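Local coordinates for protein flavohemoglobin (Malassezia yamatoensis, PDB 6O0A) that binds heme and FAD and probably acts as an oxidoreductase that detoxifies nitric oxide, giving resistance to it, at residues T43-F46 and Y47-L51; L32-I35 and A36-P40; E141-T144 and E145-W148; A81-A84 and Q85-Q89. All coordinates share one frame; numbering follows the deposited sequence. Where two conformers were deposited one is given.

All four contacts are short runs of about two helical turns in the heme-binding globin part of the chain. Contacts 1 and 2 follow one another on helix 25-53, contact 4 lies on helix 75-89 and contact 3 on helix 137-163. Contacts 2, 3 and 4 touch one another: Trp143 of contact 3 meets both Ile35 and Leu32 of contact 2 and Ala84 of contact 4. Contact 1 touches none of the others except through the chain. Each contact is partly buried, with contact 2 the most exposed. Contact 1 is aromatic and sulfur chemistry near the heme, contact 2 mainly backbone, contact 4 a CH-pi pair. Contact 3 carries a tyrosine against the heme itself.

Contact 1 (T43-F46 and Y47-L51); sequences TPVF and YGDML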
# COMPACT_ATOMS: atom_id res chain seq x y z
N THR A 43 5.54 17.74 -11.74
CA THR A 43 5.93 16.36 -11.41
C THR A 43 6.89 15.72 -12.41
O THR A 43 7.96 15.24 -12.01
CB THR A 43 4.68 15.49 -11.27
OG1 THR A 43 4.01 15.82 -10.06
CG2 THR A 43 5.04 14.01 -11.27
N PRO A 44 6.55 15.64 -13.71
CA PRO A 44 7.44 14.94 -14.63
C PRO A 44 8.76 15.65 -14.79
O PRO A 44 9.78 15.00 -15.07
CB PRO A 44 6.65 14.92 -15.95
CG PRO A 44 5.26 15.29 -15.57
CD PRO A 44 5.39 16.21 -14.42
N VAL A 45 8.77 16.97 -14.61
CA VAL A 45 10.02 17.70 -14.70
C VAL A 45 10.89 17.41 -13.48
O VAL A 45 12.09 17.17 -13.60
CB VAL A 45 9.75 19.20 -14.87
CG1 VAL A 45 11.07 19.95 -14.94
CG2 VAL A 45 8.92 19.44 -16.12
N PHE A 46 10.28 17.43 -12.29
CA PHE A 46 10.99 17.06 -11.08
C PHE A 46 11.65 15.69 -11.21
O PHE A 46 12.86 15.54 -11.01
CB PHE A 46 9.98 17.13 -9.92
CG PHE A 46 10.23 16.16 -8.80
CD1 PHE A 46 11.44 16.10 -8.14
CD2 PHE A 46 9.19 15.34 -8.37
CE1 PHE A 46 11.64 15.21 -7.10
CE2 PHE A 46 9.38 14.46 -7.32
CZ PHE A 46 10.61 14.40 -6.69
N TYR A 47 10.87 14.67 -11.60
CA TYR A 47 11.44 13.33 -11.71
C TYR A 47 12.45 13.23 -12.84
O TYR A 47 13.48 12.57 -12.69
CB TYR A 47 10.33 12.30 -11.90
CG TYR A 47 9.64 11.94 -10.61
CD1 TYR A 47 10.31 11.25 -9.60
CD2 TYR A 47 8.31 12.31 -10.38
CE1 TYR A 47 9.68 10.94 -8.41
CE2 TYR A 47 7.68 11.99 -9.19
CZ TYR A 47 8.37 11.31 -8.21
OH TYR A 47 7.74 10.99 -7.03
N GLY A 48 12.17 13.87 -13.97
CA GLY A 48 13.13 13.86 -15.06
C GLY A 48 14.48 14.40 -14.64
O GLY A 48 15.53 13.79 -14.91
N ASP A 49 14.48 15.55 -13.96
CA ASP A 49 15.71 16.16 -13.47
C ASP A 49 16.38 15.26 -12.43
O ASP A 49 17.60 15.02 -12.50
CB ASP A 49 15.42 17.53 -12.85
CG ASP A 49 15.01 18.57 -13.87
OD1 ASP A 49 15.17 18.33 -15.09
OD2 ASP A 49 14.52 19.64 -13.45
N MET A 50 15.61 14.79 -11.45
CA MET A 50 16.21 13.99 -10.38
C MET A 50 16.80 12.69 -10.91
O MET A 50 17.91 12.31 -10.52
CB MET A 50 15.18 13.68 -9.30
CG MET A 50 15.78 12.84 -8.19
SD MET A 50 14.70 12.75 -6.75
CE MET A 50 13.24 11.96 -7.46
N LEU A 51 16.07 11.99 -11.77
CA LEU A 51 16.53 10.70 -12.24
C LEU A 51 17.64 10.81 -13.28
O LEU A 51 18.37 9.84 -13.50
CB LEU A 51 15.35 9.89 -12.77
CG LEU A 51 14.30 9.60 -11.68
CD1 LEU A 51 13.12 8.82 -12.24
CD2 LEU A 51 14.92 8.84 -10.50
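Phe46 and Tyr47, neighbours on the helix, hold their rings against each other. The centroids are 4.3 Å apart and the planes meet at 39°, too oblique for a stack or an edge-to-face pair. Phe46 CE2 lies over one face of the Tyr47 ring, displaced toward its rim, and comes within 3.4 Å of Tyr47 CZ. Thr43 CG2 approaches the same ring at its edge, in plane, 3.8 Å from Tyr47 CD2.

A Met-aromatic contact follows one turn on. Met50 runs alongside Phe46 and bends at its last torsion (chi3 61°), which brings CE to 3.6 Å from Phe46 CE1. The sulfur sits obliquely to the ring, with SD 5.1 Å from its centroid.

This part of helix 25-53 belongs to the globin fold. Phe46 and Met50 pack on helix 115-131, while Tyr47 meets Phe62 edge-to-face and its side chain comes to about 5 Å from the heme, nearest atoms.

The backbone bonds are regular i to i+4 pairs. Tyr47 N reaches Thr43 O at 3.0 Å, and Met50 N reaches Phe46 O at 2.9 Å. Among the polar ends, Thr43 OG1 bonds back to Ile39 O. Asp49 OD2 forms a salt bridge with Lys129 NZ.

Contact 2 (L32-I35 and A36-P40); sequences LPVI and AERIP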
# COMPACT_ATOMS: atom_id res chain seq x y z
N LEU A 32 -2.12 28.09 -2.65
CA LEU A 32 -2.51 26.69 -2.73
C LEU A 32 -3.22 26.35 -4.04
O LEU A 32 -2.90 25.30 -4.63
CB LEU A 32 -3.39 26.31 -1.53
CG LEU A 32 -2.90 25.15 -0.65
CD1 LEU A 32 -3.81 24.99 0.56
CD2 LEU A 32 -2.79 23.84 -1.42
N PRO A 33 -4.17 27.15 -4.55
CA PRO A 33 -4.80 26.78 -5.83
C PRO A 33 -3.83 26.74 -6.99
O PRO A 33 -3.89 25.81 -7.81
CB PRO A 33 -5.87 27.86 -6.02
CG PRO A 33 -6.12 28.41 -4.66
CD PRO A 33 -4.80 28.36 -3.98
N VAL A 34 -2.92 27.71 -7.07
CA VAL A 34 -1.95 27.75 -8.16
C VAL A 34 -1.04 26.53 -8.10
O VAL A 34 -0.81 25.85 -9.11
CB VAL A 34 -1.14 29.06 -8.12
CG1 VAL A 34 0.04 28.99 -9.08
CG2 VAL A 34 -2.03 30.23 -8.46
N ILE A 35 -0.50 26.23 -6.91
CA ILE A 35 0.41 25.10 -6.76
C ILE A 35 -0.31 23.79 -7.11
O ILE A 35 0.23 22.95 -7.84
CB ILE A 35 0.99 25.06 -5.33
CG1 ILE A 35 1.88 26.28 -5.11
CG2 ILE A 35 1.76 23.78 -5.10
CD1 ILE A 35 3.08 26.35 -6.04
N ALA A 36 -1.53 23.61 -6.60
CA ALA A 36 -2.28 22.40 -6.92
C ALA A 36 -2.53 22.28 -8.42
O ALA A 36 -2.52 21.17 -8.97
CB ALA A 36 -3.60 22.38 -6.16
N GLU A 37 -2.73 23.41 -9.09
CA GLU A 37 -2.96 23.40 -10.53
C GLU A 37 -1.69 23.00 -11.29
O GLU A 37 -1.76 22.29 -12.29
CB GLU A 37 -3.45 24.77 -10.98
CG GLU A 37 -3.72 24.92 -12.46
CD GLU A 37 -4.56 26.15 -12.76
OE1 GLU A 37 -5.70 26.22 -12.26
OE2 GLU A 37 -4.06 27.05 -13.47
N ARG A 38 -0.53 23.46 -10.82
CA ARG A 38 0.71 23.22 -11.54
C ARG A 38 1.37 21.89 -11.19
O ARG A 38 2.32 21.51 -11.87
CB ARG A 38 1.70 24.37 -11.28
CG ARG A 38 1.20 25.75 -11.72
CD ARG A 38 0.70 25.72 -13.16
NE ARG A 38 1.73 25.30 -14.11
CZ ARG A 38 1.51 25.02 -15.39
NH1 ARG A 38 0.29 25.10 -15.89
NH2 ARG A 38 2.52 24.64 -16.17
N ILE A 39 0.88 21.16 -10.17
CA ILE A 39 1.49 19.88 -9.79
C ILE A 39 1.63 18.90 -10.95
O ILE A 39 2.72 18.35 -11.13
CB ILE A 39 0.74 19.27 -8.59
CG1 ILE A 39 1.11 19.98 -7.28
CG2 ILE A 39 0.96 17.74 -8.53
CD1 ILE A 39 2.59 20.08 -7.02
N PRO A 40 0.58 18.61 -11.74
CA PRO A 40 0.75 17.66 -12.85
C PRO A 40 1.81 18.08 -13.84
O PRO A 40 2.40 17.22 -14.51
CB PRO A 40 -0.64 17.62 -13.50
CG PRO A 40 -1.57 18.06 -12.44
CD PRO A 40 -0.83 19.06 -11.62
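This part of helix 25-53, in the globin fold, is held mainly by its backbone. The bond from Ala36 N to Leu32 O, 2.9 Å, is nearly straight, with 167° at the hydrogen. Glu37 N to Pro33 O and Arg38 N to Val34 O are more bent. The next bond, Ile39 N to Ile35 O at 3.0 Å, is weak. Arg38 N also makes a weak bond to Ile35 O, at 3.1 Å, so that carbonyl is shared between two poorly aligned donors. Pro40 has no N-H to continue the pattern.

The side chains touch lightly. Ile39 CG1 lies beside its own backbone N (chi1 -77°), and this places it 3.1 Å from Ile35 O. Its CD1 is 4.3 Å from Ile35 CG2, a loose apolar contact. Arg38 CG rests 3.3 Å from Val34 O. Beyond CG the arginine bends twice and runs on to a salt bridge of NE with Asp130.

Leu32 and Ile35 face inward and pack on Trp143 of helix 137-163. Pro33, Val34, Ala36 and Glu37 are exposed. One buried side and one exposed side make this an amphipathic alpha-helix, of the kind that surrounds the heme in globins.

Contact 3 (E141-T144 and E145-W148); sequences EAWT and EVYW. With HEM (protoporphyrin IX containing Fe), chain C.
Tyr147 lies against the heme, while Thr144 and Trp148 pair one turn apart beside it. Tyr147 CE2 is 3.6 Å from HEM CBB and 3.7 Å from CAB, so the ring meets the vinyl group obliquely. Tyr147 CG is anti to the backbone N (chi1 179°), and the ring extends to the porphyrin. Thr144 CG2 reaches the edge of the Trp148 indole, in its plane, 3.6 Å from CD1. Over one face of that indole sits Tyr147 CD1. Trp143 CE3 meets Val146 CB more loosely, at 4.2 Å.

These residues are part of helix 137-163, which lines the heme pocket of the globin fold. Tyr147 N bonds to Trp143 O at 2.8 Å, and Trp148 N to Thr144 O at 3.0 Å, in the regular i to i+4 pattern.

Further out, polar partners fix the ends of these side chains. Tyr147 OH bonds to Tyr116 O, which ties the heme-facing ring to helix 115-131. Thr144 OG1 bonds to Tyr120 OH and Val140 O. Trp143 NE1 bonds to Thr31 OG1 on helix 25-53, and Glu145 holds Ser21 N and Ser24 OG through its two carboxylate oxygens.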
# COMPACT_ATOMS: atom_id res chain seq x y z
N GLU A 141 9.87 30.35 0.08
CA GLU A 141 10.11 30.20 1.51
C GLU A 141 8.96 29.46 2.20
O GLU A 141 9.18 28.54 3.00
CB GLU A 141 10.31 31.57 2.15
CG GLU A 141 10.69 31.50 3.62
CD GLU A 141 10.79 32.88 4.23
OE1 GLU A 141 11.65 33.66 3.79
OE2 GLU A 141 9.99 33.19 5.14
N ALA A 142 7.72 29.85 1.90
CA ALA A 142 6.58 29.24 2.57
C ALA A 142 6.43 27.77 2.19
O ALA A 142 6.18 26.92 3.06
CB ALA A 142 5.30 30.02 2.24
N TRP A 143 6.58 27.44 0.91
CA TRP A 143 6.43 26.04 0.51
C TRP A 143 7.62 25.19 0.96
O TRP A 143 7.46 24.00 1.25
CB TRP A 143 6.22 25.96 -1.01
CG TRP A 143 4.79 26.31 -1.33
CD1 TRP A 143 4.31 27.53 -1.73
CD2 TRP A 143 3.65 25.46 -1.19
NE1 TRP A 143 2.93 27.47 -1.88
CE2 TRP A 143 2.51 26.21 -1.55
CE3 TRP A 143 3.48 24.13 -0.80
CZ2 TRP A 143 1.22 25.67 -1.53
CZ3 TRP A 143 2.20 23.59 -0.79
CH2 TRP A 143 1.09 24.36 -1.15
N THR A 144 8.80 25.79 1.08
CA THR A 144 9.92 25.09 1.69
C THR A 144 9.62 24.70 3.13
O THR A 144 9.93 23.59 3.57
CB THR A 144 11.18 25.96 1.59
OG1 THR A 144 11.51 26.13 0.20
CG2 THR A 144 12.35 25.33 2.33
N GLU A 145 8.99 25.61 3.89
CA GLU A 145 8.61 25.28 5.26
C GLU A 145 7.65 24.10 5.28
O GLU A 145 7.81 23.17 6.08
CB GLU A 145 7.98 26.49 5.95
CG GLU A 145 7.72 26.21 7.43
CD GLU A 145 7.08 27.38 8.16
OE1 GLU A 145 7.12 28.52 7.65
OE2 GLU A 145 6.54 27.14 9.26
N VAL A 146 6.64 24.12 4.40
CA VAL A 146 5.69 23.01 4.28
C VAL A 146 6.43 21.72 3.97
O VAL A 146 6.21 20.69 4.61
CB VAL A 146 4.64 23.33 3.20
CG1 VAL A 146 3.72 22.12 2.95
CG2 VAL A 146 3.81 24.54 3.60
N TYR A 147 7.34 21.75 2.99
CA TYR A 147 8.09 20.55 2.63
C TYR A 147 8.83 19.98 3.84
O TYR A 147 8.79 18.78 4.09
CB TYR A 147 9.09 20.84 1.50
CG TYR A 147 9.90 19.60 1.14
CD1 TYR A 147 11.09 19.29 1.80
CD2 TYR A 147 9.45 18.72 0.16
CE1 TYR A 147 11.83 18.13 1.48
CE2 TYR A 147 10.18 17.57 -0.17
CZ TYR A 147 11.36 17.28 0.50
OH TYR A 147 12.06 16.14 0.17
N TRP A 148 9.55 20.83 4.58
CA TRP A 148 10.40 20.28 5.63
C TRP A 148 9.60 19.84 6.85
O TRP A 148 10.03 18.92 7.56
CB TRP A 148 11.50 21.28 6.00
CG TRP A 148 12.58 21.24 4.94
CD1 TRP A 148 12.92 22.23 4.07
CD2 TRP A 148 13.38 20.10 4.59
NE1 TRP A 148 13.91 21.79 3.22
CE2 TRP A 148 14.21 20.48 3.52
CE3 TRP A 148 13.49 18.80 5.10
CZ2 TRP A 148 15.13 19.61 2.95
CZ3 TRP A 148 14.40 17.93 4.53
CH2 TRP A 148 15.21 18.34 3.46
CHA HEM C . 5.89 6.79 -2.70
CHB HEM C . 5.27 11.15 -0.61
CHC HEM C . 10.09 11.66 -0.26
CHD HEM C . 10.68 7.64 -2.92
C1A HEM C . 5.31 7.91 -2.15
C2A HEM C . 3.89 8.16 -2.01
C3A HEM C . 3.72 9.35 -1.43
C4A HEM C . 5.03 9.92 -1.20
CMA HEM C . 2.38 10.03 -1.09
CAA HEM C . 2.78 7.17 -2.44
CBA HEM C . 2.54 6.29 -1.21
CGA HEM C . 1.52 5.23 -1.54
O1A HEM C . 1.68 4.53 -2.57
O2A HEM C . 0.54 5.07 -0.77
C1B HEM C . 6.52 11.67 -0.32
C2B HEM C . 6.79 12.94 0.32
C3B HEM C . 8.12 13.09 0.41
C4B HEM C . 8.74 11.91 -0.16
CMB HEM C . 5.67 13.91 0.77
CAB HEM C . 8.94 14.26 1.02
CBB HEM C . 8.45 15.20 1.84
C1C HEM C . 10.66 10.63 -0.98
C2C HEM C . 12.07 10.48 -1.23
C3C HEM C . 12.25 9.36 -1.97
C4C HEM C . 10.94 8.80 -2.21
CMC HEM C . 13.13 11.45 -0.68
CAC HEM C . 13.55 8.74 -2.55
CBC HEM C . 14.62 9.49 -2.86
C1D HEM C . 9.44 7.08 -3.07
C2D HEM C . 9.18 5.85 -3.80
C3D HEM C . 7.87 5.61 -3.76
C4D HEM C . 7.24 6.67 -2.99
CMD HEM C . 10.27 5.01 -4.51
CAD HEM C . 7.16 4.40 -4.42
CBD HEM C . 6.37 4.92 -5.62
CGD HEM C . 7.26 5.13 -6.82
O1D HEM C . 8.05 4.21 -7.17
O2D HEM C . 7.17 6.22 -7.46
NA HEM C . 5.97 9.02 -1.64
NB HEM C . 7.73 11.07 -0.60
NC HEM C . 9.99 9.59 -1.59
ND HEM C . 8.23 7.54 -2.58
FE HEM C . 7.99 9.18 -1.36

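Contact 4 (A81-A84 and Q85-Q89); sequences AIFA and QWILQ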
# COMPACT_ATOMS: atom_id res chain seq x y z
N ALA A 81 0.52 18.90 -1.34
CA ALA A 81 -0.61 19.83 -1.41
C ALA A 81 -1.70 19.44 -0.41
O ALA A 81 -2.28 20.31 0.25
CB ALA A 81 -1.16 19.87 -2.83
N ILE A 82 -2.02 18.15 -0.33
CA ILE A 82 -2.97 17.69 0.68
C ILE A 82 -2.50 18.08 2.07
O ILE A 82 -3.29 18.55 2.91
CB ILE A 82 -3.17 16.16 0.57
CG1 ILE A 82 -3.86 15.81 -0.75
CG2 ILE A 82 -3.95 15.62 1.76
CD1 ILE A 82 -3.88 14.32 -1.04
N PHE A 83 -1.21 17.90 2.34
CA PHE A 83 -0.65 18.21 3.65
C PHE A 83 -0.77 19.70 3.96
O PHE A 83 -1.17 20.09 5.06
CB PHE A 83 0.81 17.75 3.69
CG PHE A 83 1.52 18.03 4.98
CD1 PHE A 83 1.32 17.23 6.09
CD2 PHE A 83 2.42 19.09 5.08
CE1 PHE A 83 1.99 17.47 7.28
CE2 PHE A 83 3.09 19.34 6.27
CZ PHE A 83 2.87 18.54 7.36
N ALA A 84 -0.44 20.54 2.97
CA ALA A 84 -0.55 21.98 3.15
C ALA A 84 -1.97 22.38 3.52
O ALA A 84 -2.19 23.18 4.44
CB ALA A 84 -0.11 22.71 1.88
N GLN A 85 -2.97 21.83 2.82
CA GLN A 85 -4.35 22.15 3.17
C GLN A 85 -4.67 21.66 4.58
O GLN A 85 -5.38 22.34 5.32
CB GLN A 85 -5.31 21.53 2.15
CG GLN A 85 -6.77 21.90 2.38
CD GLN A 85 -7.01 23.40 2.26
OE1 GLN A 85 -6.85 24.15 3.23
NE2 GLN A 85 -7.41 23.85 1.08
N TRP A 86 -4.13 20.51 4.96
CA TRP A 86 -4.42 19.96 6.29
C TRP A 86 -3.88 20.87 7.39
O TRP A 86 -4.61 21.23 8.33
CB TRP A 86 -3.82 18.56 6.42
CG TRP A 86 -4.19 17.92 7.72
CD1 TRP A 86 -3.59 18.11 8.93
CD2 TRP A 86 -5.28 17.00 7.95
NE1 TRP A 86 -4.22 17.36 9.90
CE2 TRP A 86 -5.26 16.67 9.32
CE3 TRP A 86 -6.25 16.42 7.13
CZ2 TRP A 86 -6.18 15.79 9.89
CZ3 TRP A 86 -7.16 15.54 7.69
CH2 TRP A 86 -7.12 15.24 9.06
N ILE A 87 -2.60 21.25 7.31
CA ILE A 87 -2.02 22.01 8.41
C ILE A 87 -2.57 23.43 8.47
O ILE A 87 -2.40 24.11 9.49
CB ILE A 87 -0.48 22.02 8.34
CG1 ILE A 87 0.01 22.70 7.06
CG2 ILE A 87 0.06 20.60 8.42
CD1 ILE A 87 1.53 22.72 6.96
N LEU A 88 -3.22 23.89 7.40
CA LEU A 88 -3.93 25.17 7.46
C LEU A 88 -5.25 25.03 8.21
O LEU A 88 -5.63 25.93 8.96
CB LEU A 88 -4.18 25.72 6.06
CG LEU A 88 -3.02 26.41 5.35
CD1 LEU A 88 -3.44 26.89 3.96
CD2 LEU A 88 -2.50 27.58 6.18
N GLN A 89 -5.95 23.92 8.02
CA GLN A 89 -7.23 23.74 8.69
C GLN A 89 -7.07 23.22 10.12
O GLN A 89 -7.92 23.51 10.97
CB GLN A 89 -8.13 22.80 7.89
CG GLN A 89 -8.56 23.36 6.54
CD GLN A 89 -9.03 22.29 5.57
OE1 GLN A 89 -8.86 21.10 5.82
NE2 GLN A 89 -9.61 22.72 4.46
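A CH-pi contact between Phe83 and Ile87 marks this part of helix 75-89, one of the helices of the globin fold. The two residues are four apart, so they rise from the same side of the helix, and their side chains cross at a slant. Ile87 CG2 stands over one face of the Phe83 ring, 3.9 Å from its centroid and 20° off the ring normal. It sits nearer the ring's margin than its middle, and its nearest ring atom is Phe83 CZ at 3.6 Å. Ile87 CD1 adds a second touch at the ring, 3.8 Å from Phe83 CE2.

The torsions of both residues make this possible. With chi1 at 179° the Phe83 ring extends opposite its own backbone N, and the end of its ring comes nearer to 85-89. In Ile87, CG1 takes the place between N and the carbonyl carbon (chi1 62°), leaving CG2 beside the backbone N and over the ring.

Backbone bonds hold this part of the helix. Ile87 N meets Phe83 O at 2.9 Å, and Gln85 N meets Ala81 O at 3.1 Å.

The buried side faces two other helices. Phe83 packs on Val146 and Leu150, Ala84 on Trp143 and Val146 of helix 137-163 and on Ile28 of helix 25-53. The Phe83 side chain is about 7 Å from the heme, nearest atoms. The Trp86 indole extends beyond the contact and bonds through NE1 to Thr93 OG1. Near the end of the helix, Leu88 N reaches Ala84 O at 3.2 Å, and Leu88 CG lies 3.5 Å from that same oxygen.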